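O-methyltransferase (Burkholderia thailandensis, PDB 3MCZ) probably transfers a methyl group from S-adenosylmethionine to an oxygen atom of an as yet unnamed acceptor, working as a dimer. Local coordinates at residues 126-129 with 130-134; 51-54 with 55-59. All coordinates share one frame; numbering follows the deposited sequence.

Interaction 1. Residues 126-129 with 130-134; sequences PRLG and EILRS
Arg127 and Glu130 form a two-pronged salt bridge across the first turn of the short helix 128-132. The guanidinium grips side-on: NE of Arg127 lies 2.9 Å from OE2 of Glu130, and NH2 of Arg127 lies 3.0 Å from OE1 of Glu130. Both bonds are fairly straight and leave close to the guanidinium plane, but the two flat groups are turned 38° apart. OE1 is reached on its syn lone pair; with the planes turned, OE2 is met from above the carboxylate plane. A bend at chi3 of Arg127 (77°) swings the guanidinium round to the extended glutamate.

Backbone bonds wind the turn itself. Arg127 stands at the N-cap position, and its O accepts Ile131 N at 3.3 Å and, weakly, Glu130 N; Leu132 N reaches Leu128 O at 2.9 Å. This short helix is wedged between helix 298-310 of its own chain, at Met308, and the second subunit of the dimer.

At the C-terminal end, Arg133 runs extended past Gly129, and a turn at chi4 (93°) brings its NH1 onto Gly129 O at 3.0 Å, approaching from above the carbonyl plane, while Arg133 N bonds weakly to the same oxygen. The stronger partner of this guanidinium is Asp47 of the second subunit, which takes NH2 in a salt bridge; NE bonds to Phe66 O of that subunit.

Apolar contact within the turn is slight, with Leu128 CD2 and Leu132 CD1 4.5 Å apart. Both leucines pack on Met308 and on Tyr43 of the second subunit.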
ATOM      1  N   PRO A 126       2.830   7.266  -8.003  1.00 14.47           N
ATOM      2  CA  PRO A 126       2.807   6.784  -9.364  1.00 14.31           C
ATOM      3  C   PRO A 126       3.547   7.698 -10.344  1.00 13.57           C
ATOM      4  O   PRO A 126       3.701   7.341 -11.506  1.00 13.08           O
ATOM      5  CB  PRO A 126       1.310   6.756  -9.699  1.00 15.40           C
ATOM      6  CG  PRO A 126       0.659   6.677  -8.429  1.00 16.46           C
ATOM      7  CD  PRO A 126       1.468   7.554  -7.540  1.00 14.25           C
ATOM      8  N   ARG A 127       4.019   8.852  -9.873  1.00 12.58           N
ATOM      9  CA  ARG A 127       4.728   9.777 -10.752  1.00 13.50           C
ATOM     10  C   ARG A 127       6.212   9.663 -10.582  1.00 13.02           C
ATOM     11  O   ARG A 127       6.959  10.557 -11.010  1.00 12.27           O
ATOM     12  CB  ARG A 127       4.225  11.214 -10.519  1.00 13.91           C
ATOM     13  CG  ARG A 127       2.767  11.344 -10.836  1.00 18.05           C
ATOM     14  CD  ARG A 127       2.194  12.723 -10.502  1.00 20.57           C
ATOM     15  NE  ARG A 127       2.610  13.646 -11.545  1.00 25.64           N
ATOM     16  CZ  ARG A 127       2.214  14.912 -11.678  1.00 26.60           C
ATOM     17  NH1 ARG A 127       1.371  15.471 -10.814  1.00 24.55           N
ATOM     18  NH2 ARG A 127       2.685  15.614 -12.700  1.00 27.14           N
ATOM     19  N   LEU A 128       6.665   8.533 -10.018  1.00 13.31           N
ATOM     20  CA  LEU A 128       8.061   8.259  -9.889  1.00 13.86           C
ATOM     21  C   LEU A 128       8.855   8.499 -11.140  1.00 13.11           C
ATOM     22  O   LEU A 128       9.964   9.036 -11.066  1.00 12.13           O
ATOM     23  CB  LEU A 128       8.329   6.820  -9.463  1.00 14.42           C
ATOM     24  CG  LEU A 128       8.617   6.556  -8.009  1.00 18.90           C
ATOM     25  CD1 LEU A 128       8.601   5.044  -7.746  1.00 21.14           C
ATOM     26  CD2 LEU A 128      10.032   7.158  -7.642  1.00 18.17           C
ATOM     27  N   GLY A 129       8.349   8.011 -12.274  1.00 12.30           N
ATOM     28  CA  GLY A 129       9.043   8.143 -13.564  1.00 11.68           C
ATOM     29  C   GLY A 129       9.377   9.585 -13.909  1.00 13.06           C
ATOM     30  O   GLY A 129      10.419   9.859 -14.482  1.00 12.46           O
ATOM     31  N   GLU A 130       8.487  10.516 -13.572  1.00 13.58           N
ATOM     32  CA  GLU A 130       8.732  11.938 -13.839  1.00 13.48           C
ATOM     33  C   GLU A 130       9.817  12.502 -12.911  1.00 12.77           C
ATOM     34  O   GLU A 130      10.637  13.331 -13.332  1.00 12.34           O
ATOM     35  CB  GLU A 130       7.455  12.779 -13.641  1.00 14.63           C
ATOM     36  CG  GLU A 130       6.322  12.465 -14.600  1.00 17.74           C
ATOM     37  CD  GLU A 130       5.022  13.175 -14.200  1.00 23.69           C
ATOM     38  OE1 GLU A 130       5.006  14.425 -14.228  1.00 28.27           O
ATOM     39  OE2 GLU A 130       4.029  12.484 -13.835  1.00 25.52           O
ATOM     40  N   ILE A 131       9.759  12.110 -11.649  1.00 11.60           N
ATOM     41  CA  ILE A 131      10.708  12.587 -10.624  1.00 11.91           C
ATOM     42  C   ILE A 131      12.104  12.154 -10.958  1.00 11.03           C
ATOM     43  O   ILE A 131      13.048  12.954 -10.868  1.00 10.93           O
ATOM     44  CB  ILE A 131      10.361  12.084  -9.175  1.00 11.69           C
ATOM     45  CG1 ILE A 131       8.912  12.422  -8.797  1.00 14.21           C
ATOM     46  CG2 ILE A 131      11.398  12.669  -8.144  1.00 11.84           C
ATOM     47  CD1 ILE A 131       8.453  11.751  -7.502  1.00 15.16           C
ATOM     48  N   LEU A 132      12.236  10.890 -11.362  1.00  9.83           N
ATOM     49  CA  LEU A 132      13.518  10.338 -11.734  1.00 10.11           C
ATOM     50  C   LEU A 132      14.155  11.081 -12.909  1.00 10.32           C
ATOM     51  O   LEU A 132      15.378  11.117 -13.046  1.00  9.27           O
ATOM     52  CB  LEU A 132      13.371   8.838 -12.086  1.00  9.96           C
ATOM     53  CG  LEU A 132      13.082   7.959 -10.866  1.00  9.98           C
ATOM     54  CD1 LEU A 132      12.491   6.602 -11.328  1.00 11.64           C
ATOM     55  CD2 LEU A 132      14.363   7.763 -10.031  1.00 10.99           C
ATOM     56  N   ARG A 133      13.316  11.663 -13.750  1.00 10.16           N
ATOM     57  CA  ARG A 133      13.806  12.319 -14.944  1.00 12.03           C
ATOM     58  C   ARG A 133      13.923  13.855 -14.844  1.00 13.75           C
ATOM     59  O   ARG A 133      14.253  14.521 -15.836  1.00 14.37           O
ATOM     60  CB  ARG A 133      12.918  11.930 -16.116  1.00 11.43           C
ATOM     61  CG  ARG A 133      13.094  10.462 -16.517  1.00 11.16           C
ATOM     62  CD  ARG A 133      12.025  10.098 -17.505  1.00 13.94           C
ATOM     63  NE  ARG A 133      12.199   8.778 -18.065  1.00 15.80           N
ATOM     64  CZ  ARG A 133      11.648   7.664 -17.582  1.00 17.84           C
ATOM     65  NH1 ARG A 133      10.907   7.689 -16.472  1.00 18.66           N
ATOM     66  NH2 ARG A 133      11.886   6.509 -18.183  1.00 17.05           N
ATOM     67  N   SER A 134      13.688  14.417 -13.659  1.00 14.15           N
ATOM     68  CA  SER A 134      13.730  15.860 -13.494  1.00 14.95           C
ATOM     69  C   SER A 134      14.879  16.303 -12.611  1.00 14.57           C
ATOM     70  O   SER A 134      15.024  15.824 -11.482  1.00 12.26           O
ATOM     71  CB  SER A 134      12.433  16.377 -12.880  1.00 15.04           C
ATOM     72  OG  SER A 134      12.499  17.777 -12.695  1.00 14.52           O
TER

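Interaction 2. Residues 51-54 with 55-59; sequences DLTQ and TGRTP
The side chain of Arg57 turns back on the end of helix 49-52 and takes hold of the carbonyl oxygen of Leu52. NE of Arg57 lies 2.8 Å from Leu52 O in a nearly straight bond (169°), and NH1 of Arg57 adds a weak second one at 3.3 Å to Leu52 O. The oxygen sits at the edge of the guanidinium, almost exactly in its plane, although seen from Leu52 the donor NE stands above the carbonyl plane. Arg57 gets there by a bend at chi2 (-73°), beyond which the chain runs out straight.

Leu52 supplies apolar cover as well as the acceptor. With CG anti to the backbone N (chi1 -170°), its side chain crosses that of Arg57 at about a right angle, and CG approaches NE of Arg57 to 3.7 Å. CD1 of Leu52 lies over one guanidinium face, offset toward the rim. Thr55 CG2 covers the opposite face in a similar offset position, so a methyl lies near the rim on each face. A water continues the polar edge, accepting from Arg57 NH1 at 3.1 Å and donating to Asp51 O at 2.8 Å.

This turn joins helix 49-52 to helix 59-66 in the dimerisation domain, which belongs to the helix-turn-helix clan. Leu52 also packs on Val62 and Phe66 of the second helix, while Thr53 OG1 bonds to Asn95 of strand 92-95.

Methyls on both faces and acceptors along the edge fix the rotation of the guanidinium. Where the helix gives way to the turn, Arg57 supplies donors to Leu52 O and the water one to Asp51 O, and the positive charge probably strengthens the polarisation of the Leu52 carbonyl.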
ATOM      1  N   ASP A  51     -15.299   7.976  14.865  1.00 16.46           N
ATOM      2  CA  ASP A  51     -15.945   8.847  15.824  1.00 17.28           C
ATOM      3  C   ASP A  51     -17.390   8.395  16.010  1.00 17.74           C
ATOM      4  O   ASP A  51     -17.919   8.474  17.119  1.00 17.72           O
ATOM      5  CB  ASP A  51     -15.895  10.310  15.359  1.00 17.96           C
ATOM      6  CG  ASP A  51     -14.556  10.976  15.655  1.00 19.69           C
ATOM      7  OD1 ASP A  51     -13.521  10.278  15.726  1.00 23.80           O
ATOM      8  OD2 ASP A  51     -14.538  12.211  15.841  1.00 25.60           O
ATOM      9  N   LEU A  52     -18.035   7.941  14.932  1.00 17.27           N
ATOM     10  CA  LEU A  52     -19.419   7.431  15.025  1.00 17.09           C
ATOM     11  C   LEU A  52     -19.486   6.122  15.805  1.00 16.93           C
ATOM     12  O   LEU A  52     -20.401   5.912  16.613  1.00 16.83           O
ATOM     13  CB  LEU A  52     -20.043   7.236  13.638  1.00 17.52           C
ATOM     14  CG  LEU A  52     -21.551   6.933  13.619  1.00 17.77           C
ATOM     15  CD1 LEU A  52     -22.397   8.144  14.069  1.00 15.30           C
ATOM     16  CD2 LEU A  52     -21.981   6.453  12.235  1.00 19.13           C
ATOM     17  N   THR A  53     -18.501   5.252  15.582  1.00 16.82           N
ATOM     18  CA  THR A  53     -18.476   3.928  16.180  1.00 16.93           C
ATOM     19  C   THR A  53     -17.810   3.894  17.570  1.00 17.80           C
ATOM     20  O   THR A  53     -17.472   2.828  18.060  1.00 16.90           O
ATOM     21  CB  THR A  53     -17.801   2.895  15.200  1.00 17.23           C
ATOM     22  OG1 THR A  53     -16.530   3.387  14.754  1.00 16.68           O
ATOM     23  CG2 THR A  53     -18.673   2.669  13.975  1.00 16.33           C
ATOM     24  N   GLN A  54     -17.649   5.050  18.220  1.00 19.45           N
ATOM     25  CA  GLN A  54     -17.265   5.088  19.647  1.00 20.73           C
ATOM     26  C   GLN A  54     -18.320   4.385  20.497  1.00 21.18           C
ATOM     27  O   GLN A  54     -18.025   3.844  21.570  1.00 21.38           O
ATOM     28  CB  GLN A  54     -17.079   6.518  20.139  1.00 21.47           C
ATOM     29  CG  GLN A  54     -15.720   7.130  19.744  1.00 23.35           C
ATOM     30  CD  GLN A  54     -15.532   8.518  20.344  1.00 26.64           C
ATOM     31  OE1 GLN A  54     -16.311   9.439  20.057  1.00 29.12           O
ATOM     32  NE2 GLN A  54     -14.507   8.672  21.195  1.00 27.12           N
ATOM     33  N   THR A  55     -19.548   4.385  20.008  1.00 20.82           N
ATOM     34  CA  THR A  55     -20.547   3.482  20.543  1.00 21.33           C
ATOM     35  C   THR A  55     -21.089   2.579  19.427  1.00 20.84           C
ATOM     36  O   THR A  55     -20.921   2.869  18.239  1.00 21.42           O
ATOM     37  CB  THR A  55     -21.641   4.251  21.296  1.00 21.50           C
ATOM     38  OG1 THR A  55     -22.510   3.310  21.919  1.00 24.32           O
ATOM     39  CG2 THR A  55     -22.422   5.182  20.364  1.00 21.43           C
ATOM     40  N   GLY A  56     -21.683   1.464  19.813  1.00 19.69           N
ATOM     41  CA  GLY A  56     -22.102   0.465  18.847  1.00 19.16           C
ATOM     42  C   GLY A  56     -23.082   0.994  17.808  1.00 18.11           C
ATOM     43  O   GLY A  56     -24.063   1.657  18.145  1.00 17.69           O
ATOM     44  N   ARG A  57     -22.831   0.687  16.538  1.00 16.49           N
ATOM     45  CA  ARG A  57     -23.741   1.063  15.473  1.00 16.58           C
ATOM     46  C   ARG A  57     -23.996  -0.099  14.521  1.00 16.21           C
ATOM     47  O   ARG A  57     -23.053  -0.841  14.166  1.00 15.94           O
ATOM     48  CB  ARG A  57     -23.175   2.217  14.647  1.00 16.64           C
ATOM     49  CG  ARG A  57     -22.659   3.378  15.436  1.00 19.05           C
ATOM     50  CD  ARG A  57     -23.765   4.221  16.066  1.00 20.45           C
ATOM     51  NE  ARG A  57     -23.157   5.421  16.635  1.00 22.72           N
ATOM     52  CZ  ARG A  57     -23.812   6.444  17.180  1.00 25.61           C
ATOM     53  NH1 ARG A  57     -23.120   7.464  17.672  1.00 26.37           N
ATOM     54  NH2 ARG A  57     -25.139   6.457  17.259  1.00 25.16           N
ATOM     55  N   THR A  58     -25.237  -0.200  14.042  1.00 15.04           N
ATOM     56  CA  THR A  58     -25.581  -1.140  12.958  1.00 14.85           C
ATOM     57  C   THR A  58     -25.196  -0.535  11.612  1.00 14.73           C
ATOM     58  O   THR A  58     -25.028   0.679  11.511  1.00 13.98           O
ATOM     59  CB  THR A  58     -27.088  -1.453  12.892  1.00 14.24           C
ATOM     60  OG1 THR A  58     -27.832  -0.261  12.553  1.00 13.26           O
ATOM     61  CG2 THR A  58     -27.573  -2.029  14.204  1.00 16.73           C
ATOM     62  N   PRO A  59     -25.057  -1.377  10.574  1.00 14.92           N
ATOM     63  CA  PRO A  59     -24.831  -0.812   9.230  1.00 14.66           C
ATOM     64  C   PRO A  59     -25.927   0.158   8.782  1.00 14.77           C
ATOM     65  O   PRO A  59     -25.610   1.164   8.149  1.00 14.14           O
ATOM     66  CB  PRO A  59     -24.770  -2.038   8.320  1.00 14.68           C
ATOM     67  CG  PRO A  59     -24.375  -3.167   9.213  1.00 14.78           C
ATOM     68  CD  PRO A  59     -24.930  -2.846  10.590  1.00 14.92           C
TER
HETATM   69  O   HOH W   1     -20.265   8.276  18.707  1.00 28.75           O

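Both contacts are local, each made within one continuous stretch, and their centres lie about 42 Å apart without touching. Interaction 1 is partly buried, with its three aliphatic side chains inside and the second subunit against it; interaction 2 is a surface turn of the dimerisation domain that no other chain of the assembly touches. Each brings an arginine back onto a backbone carbonyl of a short helix, but residues 126-134 add an ion pair within the segment and another across the dimer interface, whereas 51-59 rely on a neutral acceptor, two methyls and a water. The first contact thus lies at the dimer interface, the second in the connection between two helices.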